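Local coordinates for nicotinate phosphoribosyltransferase (Vibrio cholerae, PDB 4HL7), which probably catalyses the ATP-dependent transfer of a phosphoribosyl group to nicotinate, making nicotinate ribonucleotide for NAD biosynthesis, at residues M26-H31 against H84-F89; L68-A73 against R94-V99. One frame throughout, in Å; residues are numbered along the deposited sequence.

Contact 1 of 2, residues M26-H31 against H84-F89; sequences MMQAIH and HLKATF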
loop_
_atom_site.group_PDB
_atom_site.type_symbol
_atom_site.label_atom_id
_atom_site.label_comp_id
_atom_site.label_asym_id
_atom_site.label_seq_id
_atom_site.Cartn_x
_atom_site.Cartn_y
_atom_site.Cartn_z
HETATM N N MSE A 26 8.345 8.494 -0.712
HETATM C CA MSE A 26 9.107 8.091 0.435
HETATM C C MSE A 26 10.557 7.910 0.023
HETATM O O MSE A 26 11.455 8.214 0.799
HETATM C CB MSE A 26 8.505 6.793 0.987
HETATM C CG MSE A 26 8.993 6.488 2.352
HETATM SE SE MSE A 26 7.760 5.029 2.931
HETATM C CE MSE A 26 6.193 5.276 2.554
HETATM N N MSE A 27 10.814 7.502 -1.216
HETATM C CA MSE A 27 12.232 7.427 -1.643
HETATM C C MSE A 27 12.919 8.777 -1.558
HETATM O O MSE A 27 14.116 8.876 -1.215
HETATM C CB MSE A 27 12.267 6.900 -3.090
HETATM C CG MSE A 27 13.737 6.649 -3.512
HETATM SE SE MSE A 27 13.631 6.011 -5.384
HETATM C CE MSE A 27 15.506 5.824 -5.919
ATOM N N GLN A 28 12.208 9.846 -1.901
ATOM C CA GLN A 28 12.781 11.186 -1.683
ATOM C C GLN A 28 13.114 11.456 -0.247
ATOM O O GLN A 28 14.204 12.042 0.057
ATOM C CB GLN A 28 11.938 12.346 -2.256
ATOM C CG GLN A 28 12.450 13.687 -1.667
ATOM C CD GLN A 28 11.954 14.866 -2.402
ATOM O OE1 GLN A 28 12.188 14.999 -3.613
ATOM N NE2 GLN A 28 11.223 15.728 -1.708
ATOM N N ALA A 29 12.224 11.083 0.682
ATOM C CA ALA A 29 12.482 11.408 2.089
ATOM C C ALA A 29 13.660 10.599 2.615
ATOM O O ALA A 29 14.513 11.072 3.372
ATOM C CB ALA A 29 11.238 11.142 2.961
ATOM N N ILE A 30 13.754 9.376 2.136
ATOM C CA ILE A 30 14.865 8.445 2.549
ATOM C C ILE A 30 16.173 8.967 1.906
ATOM O O ILE A 30 17.256 8.984 2.562
ATOM C CB ILE A 30 14.573 6.999 2.073
ATOM C CG1 ILE A 30 13.377 6.455 2.875
ATOM C CG2 ILE A 30 15.799 6.054 2.293
ATOM C CD1 ILE A 30 12.694 5.287 2.159
ATOM N N HIS A 31 16.091 9.400 0.661
ATOM C CA HIS A 31 17.263 10.008 -0.054
ATOM C C HIS A 31 17.816 11.173 0.758
ATOM O O HIS A 31 19.032 11.316 0.925
ATOM C CB HIS A 31 16.815 10.425 -1.473
ATOM C CG HIS A 31 17.738 11.331 -2.195
ATOM N ND1 HIS A 31 18.713 10.875 -3.016
ATOM C CD2 HIS A 31 17.763 12.735 -2.292
ATOM C CE1 HIS A 31 19.357 11.925 -3.578
ATOM N NE2 HIS A 31 18.774 13.058 -3.135
ATOM N N HIS A 84 6.315 18.662 -5.236
ATOM C CA HIS A 84 7.003 18.555 -3.941
ATOM C C HIS A 84 8.220 17.659 -3.922
ATOM O O HIS A 84 8.931 17.624 -2.934
ATOM C CB HIS A 84 6.007 18.280 -2.793
ATOM C CG HIS A 84 5.074 19.444 -2.594
ATOM N ND1 HIS A 84 5.521 20.646 -2.179
ATOM C CD2 HIS A 84 3.743 19.613 -2.948
ATOM C CE1 HIS A 84 4.495 21.535 -2.221
ATOM N NE2 HIS A 84 3.414 20.900 -2.687
ATOM N N LEU A 85 8.466 16.947 -5.037
ATOM C CA LEU A 85 9.750 16.278 -5.258
ATOM C C LEU A 85 10.883 17.291 -5.596
ATOM O O LEU A 85 10.696 18.171 -6.402
ATOM C CB LEU A 85 9.610 15.206 -6.360
ATOM C CG LEU A 85 8.601 14.078 -5.929
ATOM C CD1 LEU A 85 8.552 13.031 -7.041
ATOM C CD2 LEU A 85 8.963 13.445 -4.616
ATOM N N LYS A 86 12.019 17.158 -4.934
ATOM C CA LYS A 86 13.093 18.147 -5.072
ATOM C C LYS A 86 13.791 17.909 -6.431
ATOM O O LYS A 86 13.966 16.754 -6.848
ATOM C CB LYS A 86 14.078 18.034 -3.929
ATOM C CG LYS A 86 13.545 18.447 -2.548
ATOM C CD LYS A 86 14.549 18.018 -1.500
ATOM C CE LYS A 86 14.397 18.768 -0.164
ATOM N NZ LYS A 86 13.042 18.603 0.397
ATOM N N ALA A 87 14.113 18.991 -7.152
ATOM C CA ALA A 87 14.887 18.881 -8.409
ATOM C C ALA A 87 16.180 18.017 -8.266
ATOM O O ALA A 87 16.547 17.278 -9.211
ATOM C CB ALA A 87 15.235 20.274 -8.916
ATOM N N THR A 88 16.908 18.171 -7.161
ATOM C CA THR A 88 18.122 17.383 -6.912
ATOM C C THR A 88 17.808 15.897 -6.835
ATOM O O THR A 88 18.554 15.062 -7.392
ATOM C CB THR A 88 18.909 17.787 -5.641
ATOM O OG1 THR A 88 18.033 17.830 -4.503
ATOM C CG2 THR A 88 19.596 19.182 -5.857
ATOM N N PHE A 89 16.719 15.554 -6.166
ATOM C CA PHE A 89 16.313 14.135 -6.122
ATOM C C PHE A 89 15.925 13.633 -7.518
ATOM O O PHE A 89 16.336 12.526 -7.926
ATOM C CB PHE A 89 15.183 13.872 -5.092
ATOM C CG PHE A 89 14.543 12.516 -5.246
ATOM C CD1 PHE A 89 15.256 11.333 -4.859
ATOM C CD2 PHE A 89 13.274 12.388 -5.757
ATOM C CE1 PHE A 89 14.642 10.080 -4.950
ATOM C CE2 PHE A 89 12.694 11.109 -5.911
ATOM C CZ PHE A 89 13.373 9.982 -5.473
#
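Gln28 lies with its CB over a face of the Phe89 ring, 3.9 Å from the ring centroid and 15° off the normal, then runs past the ring to grip the turn ahead of helix 87-93. Its CG is anti to the backbone N (chi1 166°) and the chain stays extended, which carries the amide straight out to the loop. There OE1 receives the N-H of Lys86, the N-cap residue, on a lone pair in its carbonyl plane; the refined bond is shorter than usual, so its exact length is doubtful. NE2 gives a bond of 3.2 Å to His84 O. Glutamine suits this buried place because one amide can both accept from and donate to the backbone, and two bonds fix which way it is flipped. Lys86 runs beside it, its NZ hydrogen-bonded to Ala258 O.

Phe89 is wedged among three residues of helix 21-33. It turns an edge toward the face of His31, with CD1 3.6 Å from His31 CG and the planes at 63°, a T-shaped pair; His31 ND1 is hydrogen-bonded to Arg126 NE. Met27, modelled as selenomethionine, approaches the Phe89 edge with CG 3.8 Å from CE1 and SE 5.2 Å from the centroid, a Met-aromatic contact. A flat, apolar ring thus meets aliphatic, aromatic and selenium neighbours.

Helix 21-33 packs through Met26 on Ala231 and Glu233, which flank His232, predicted to be autophosphorylated but unmodified here. The contact joins helix 21-33 to the N-terminal turn of helix 87-93 in the NAPRTase N-terminal domain, the Gln28 amide binding the backbone of the N-cap residue.

Contact 2 of 2, residues L68-A73 against R94-V99; sequences LRFSDA and RYFHFV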
loop_
_atom_site.group_PDB
_atom_site.type_symbol
_atom_site.label_atom_id
_atom_site.label_comp_id
_atom_site.label_asym_id
_atom_site.label_seq_id
_atom_site.Cartn_x
_atom_site.Cartn_y
_atom_site.Cartn_z
ATOM N N LEU A 68 15.190 -1.659 -16.452
ATOM C CA LEU A 68 14.314 -0.484 -16.508
ATOM C C LEU A 68 15.033 0.766 -16.122
ATOM O O LEU A 68 15.948 0.742 -15.280
ATOM C CB LEU A 68 13.107 -0.653 -15.575
ATOM C CG LEU A 68 12.187 -1.790 -15.967
ATOM C CD1 LEU A 68 10.947 -1.639 -15.073
ATOM C CD2 LEU A 68 11.812 -1.751 -17.455
ATOM N N ARG A 69 14.609 1.888 -16.702
ATOM C CA ARG A 69 15.247 3.178 -16.357
ATOM C C ARG A 69 14.173 4.234 -16.227
ATOM O O ARG A 69 13.129 4.099 -16.856
ATOM C CB ARG A 69 16.225 3.576 -17.476
ATOM C CG ARG A 69 17.330 2.539 -17.735
ATOM C CD ARG A 69 18.383 2.666 -16.635
ATOM N NE ARG A 69 19.597 1.864 -16.849
ATOM C CZ ARG A 69 19.709 0.557 -16.566
ATOM N NH1 ARG A 69 18.679 -0.141 -16.081
ATOM N NH2 ARG A 69 20.856 -0.059 -16.773
ATOM N N PHE A 70 14.434 5.322 -15.498
ATOM C CA PHE A 70 13.530 6.482 -15.633
ATOM C C PHE A 70 13.872 7.225 -16.912
ATOM O O PHE A 70 15.043 7.603 -17.084
ATOM C CB PHE A 70 13.675 7.424 -14.432
ATOM C CG PHE A 70 13.042 6.899 -13.162
ATOM C CD1 PHE A 70 11.671 7.041 -12.926
ATOM C CD2 PHE A 70 13.808 6.236 -12.209
ATOM C CE1 PHE A 70 11.107 6.543 -11.742
ATOM C CE2 PHE A 70 13.247 5.741 -11.029
ATOM C CZ PHE A 70 11.889 5.901 -10.778
ATOM N N SER A 71 12.872 7.532 -17.742
ATOM C CA SER A 71 13.089 8.263 -19.011
ATOM C C SER A 71 13.011 9.752 -18.723
ATOM O O SER A 71 12.546 10.172 -17.659
ATOM C CB SER A 71 12.050 7.892 -20.052
ATOM O OG SER A 71 10.788 8.463 -19.734
ATOM N N ASP A 72 13.467 10.585 -19.652
ATOM C CA ASP A 72 13.344 12.029 -19.401
ATOM C C ASP A 72 11.890 12.425 -19.289
ATOM O O ASP A 72 11.547 13.274 -18.455
ATOM C CB ASP A 72 14.092 12.859 -20.467
ATOM C CG ASP A 72 15.550 12.557 -20.474
ATOM O OD1 ASP A 72 16.029 12.044 -21.509
ATOM O OD2 ASP A 72 16.213 12.767 -19.415
ATOM N N ALA A 73 11.036 11.747 -20.050
ATOM C CA ALA A 73 9.625 11.957 -19.977
ATOM C C ALA A 73 9.015 11.572 -18.632
ATOM O O ALA A 73 8.058 12.220 -18.199
ATOM C CB ALA A 73 8.894 11.232 -21.099
ATOM N N ARG A 94 17.772 10.041 -12.848
ATOM C CA ARG A 94 18.264 9.942 -14.233
ATOM C C ARG A 94 19.306 8.844 -14.427
ATOM O O ARG A 94 19.434 8.309 -15.527
ATOM C CB ARG A 94 18.824 11.298 -14.727
ATOM C CG ARG A 94 17.813 12.123 -15.528
ATOM C CD ARG A 94 18.437 13.368 -16.170
ATOM N NE ARG A 94 18.553 14.454 -15.197
ATOM C CZ ARG A 94 17.668 15.440 -15.069
ATOM N NH1 ARG A 94 16.598 15.475 -15.874
ATOM N NH2 ARG A 94 17.853 16.397 -14.146
ATOM N N TYR A 95 20.043 8.517 -13.371
ATOM C CA TYR A 95 20.991 7.444 -13.413
ATOM C C TYR A 95 20.521 6.204 -12.613
ATOM O O TYR A 95 21.194 5.185 -12.620
ATOM C CB TYR A 95 22.480 7.901 -13.057
ATOM C CG TYR A 95 22.716 8.592 -11.708
ATOM C CD1 TYR A 95 22.827 7.859 -10.523
ATOM C CD2 TYR A 95 22.869 9.971 -11.633
ATOM C CE1 TYR A 95 22.998 8.494 -9.295
ATOM C CE2 TYR A 95 23.078 10.602 -10.439
ATOM C CZ TYR A 95 23.150 9.869 -9.275
ATOM O OH TYR A 95 23.307 10.489 -8.105
ATOM N N PHE A 96 19.375 6.270 -11.929
ATOM C CA PHE A 96 19.035 5.162 -10.998
ATOM C C PHE A 96 18.628 3.874 -11.747
ATOM O O PHE A 96 17.818 3.921 -12.680
ATOM C CB PHE A 96 17.881 5.524 -10.049
ATOM C CG PHE A 96 17.463 4.389 -9.183
ATOM C CD1 PHE A 96 18.222 4.046 -8.054
ATOM C CD2 PHE A 96 16.355 3.614 -9.498
ATOM C CE1 PHE A 96 17.866 2.963 -7.277
ATOM C CE2 PHE A 96 16.011 2.528 -8.702
ATOM C CZ PHE A 96 16.766 2.211 -7.599
ATOM N N HIS A 97 19.139 2.728 -11.265
ATOM C CA HIS A 97 18.527 1.457 -11.586
ATOM C C HIS A 97 18.695 0.402 -10.510
ATOM O O HIS A 97 19.512 0.544 -9.590
ATOM C CB HIS A 97 19.043 0.941 -12.941
ATOM C CG HIS A 97 20.539 0.667 -12.970
ATOM N ND1 HIS A 97 21.095 -0.405 -12.356
ATOM C CD2 HIS A 97 21.574 1.310 -13.658
ATOM C CE1 HIS A 97 22.435 -0.427 -12.603
ATOM N NE2 HIS A 97 22.721 0.628 -13.400
ATOM N N PHE A 98 17.870 -0.633 -10.595
ATOM C CA PHE A 98 17.920 -1.765 -9.669
ATOM C C PHE A 98 19.131 -2.669 -9.987
ATOM O O PHE A 98 19.588 -2.714 -11.140
ATOM C CB PHE A 98 16.663 -2.587 -9.850
ATOM C CG PHE A 98 15.382 -1.916 -9.364
ATOM C CD1 PHE A 98 15.231 -1.582 -8.039
ATOM C CD2 PHE A 98 14.299 -1.728 -10.250
ATOM C CE1 PHE A 98 14.017 -1.058 -7.560
ATOM C CE2 PHE A 98 13.076 -1.228 -9.785
ATOM C CZ PHE A 98 12.960 -0.856 -8.418
ATOM N N VAL A 99 19.635 -3.364 -8.973
ATOM C CA VAL A 99 20.592 -4.475 -9.179
ATOM C C VAL A 99 20.005 -5.780 -8.590
ATOM O O VAL A 99 20.426 -6.211 -7.497
ATOM C CB VAL A 99 21.959 -4.142 -8.549
ATOM C CG1 VAL A 99 23.018 -5.147 -9.068
ATOM C CG2 VAL A 99 22.359 -2.692 -8.902
HETATM O O HOH W 1 16.271 -0.708 -13.028
HETATM O O HOH W 2 16.905 5.541 -14.365
#
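Arg69 and His97 overlap in an offset stack, planes 22° apart: NH2 lies over the imidazole face, while His97 CD2, 3.5 Å from Arg69 CZ, sits toward the guanidinium rim. A bend at chi2 (-77°) folds the arginine back, where NH1 hydrogen-bonds Leu68 O at 3.0 Å and also Gly66 O. Arginine's long chain and flat end let it cover a ring and still reach carbonyls; histidine offers a flat face and an N-H, ND1 binding Phe98 O. Each group is thus held within its own segment as well as by the overlap.

The buried side is apolar. Phe70 and Phe96 cross at an angle, with Phe70 CE2 4.1 Å from Phe96 CD2, backed by Ile24 and Met27 of helix 21-33. At the far end the contact is loose: exposed Asp72 OD2 and Arg94 NH1 stand 4.5 Å apart, too far for a salt bridge.

The touching parts of the segments run in opposite directions, too far apart for direct backbone pairing. Waters carry that hydrogen bonding, one from Phe98 N to Leu68 O, the other from Phe70 N to Phe96 O. The guanidinium over the imidazole would probably disfavour a second proton on His97.

Contacts 1 and 2 lie side by side in the N-terminal domain, their centres about 15 Å apart, and meet where Met27 CE packs 3.9 Å from Phe96 CD1. Their segments alternate along the chain: 26-31, 68-73, 84-89, 94-99. Helix 72-81 leads from the second segment toward the third, and helix 87-93 starts within contact 1 and ends just before 94-99. Arg126 of helix 125-128 is shared by Met27, His31 and Phe96. Contact 1 sets the start of helix 87-93 against helix 21-33; contact 2 brings the segment that follows that helix beside the one that leads into helix 72-81, and Phe70 and Phe96 also reach helix 21-33.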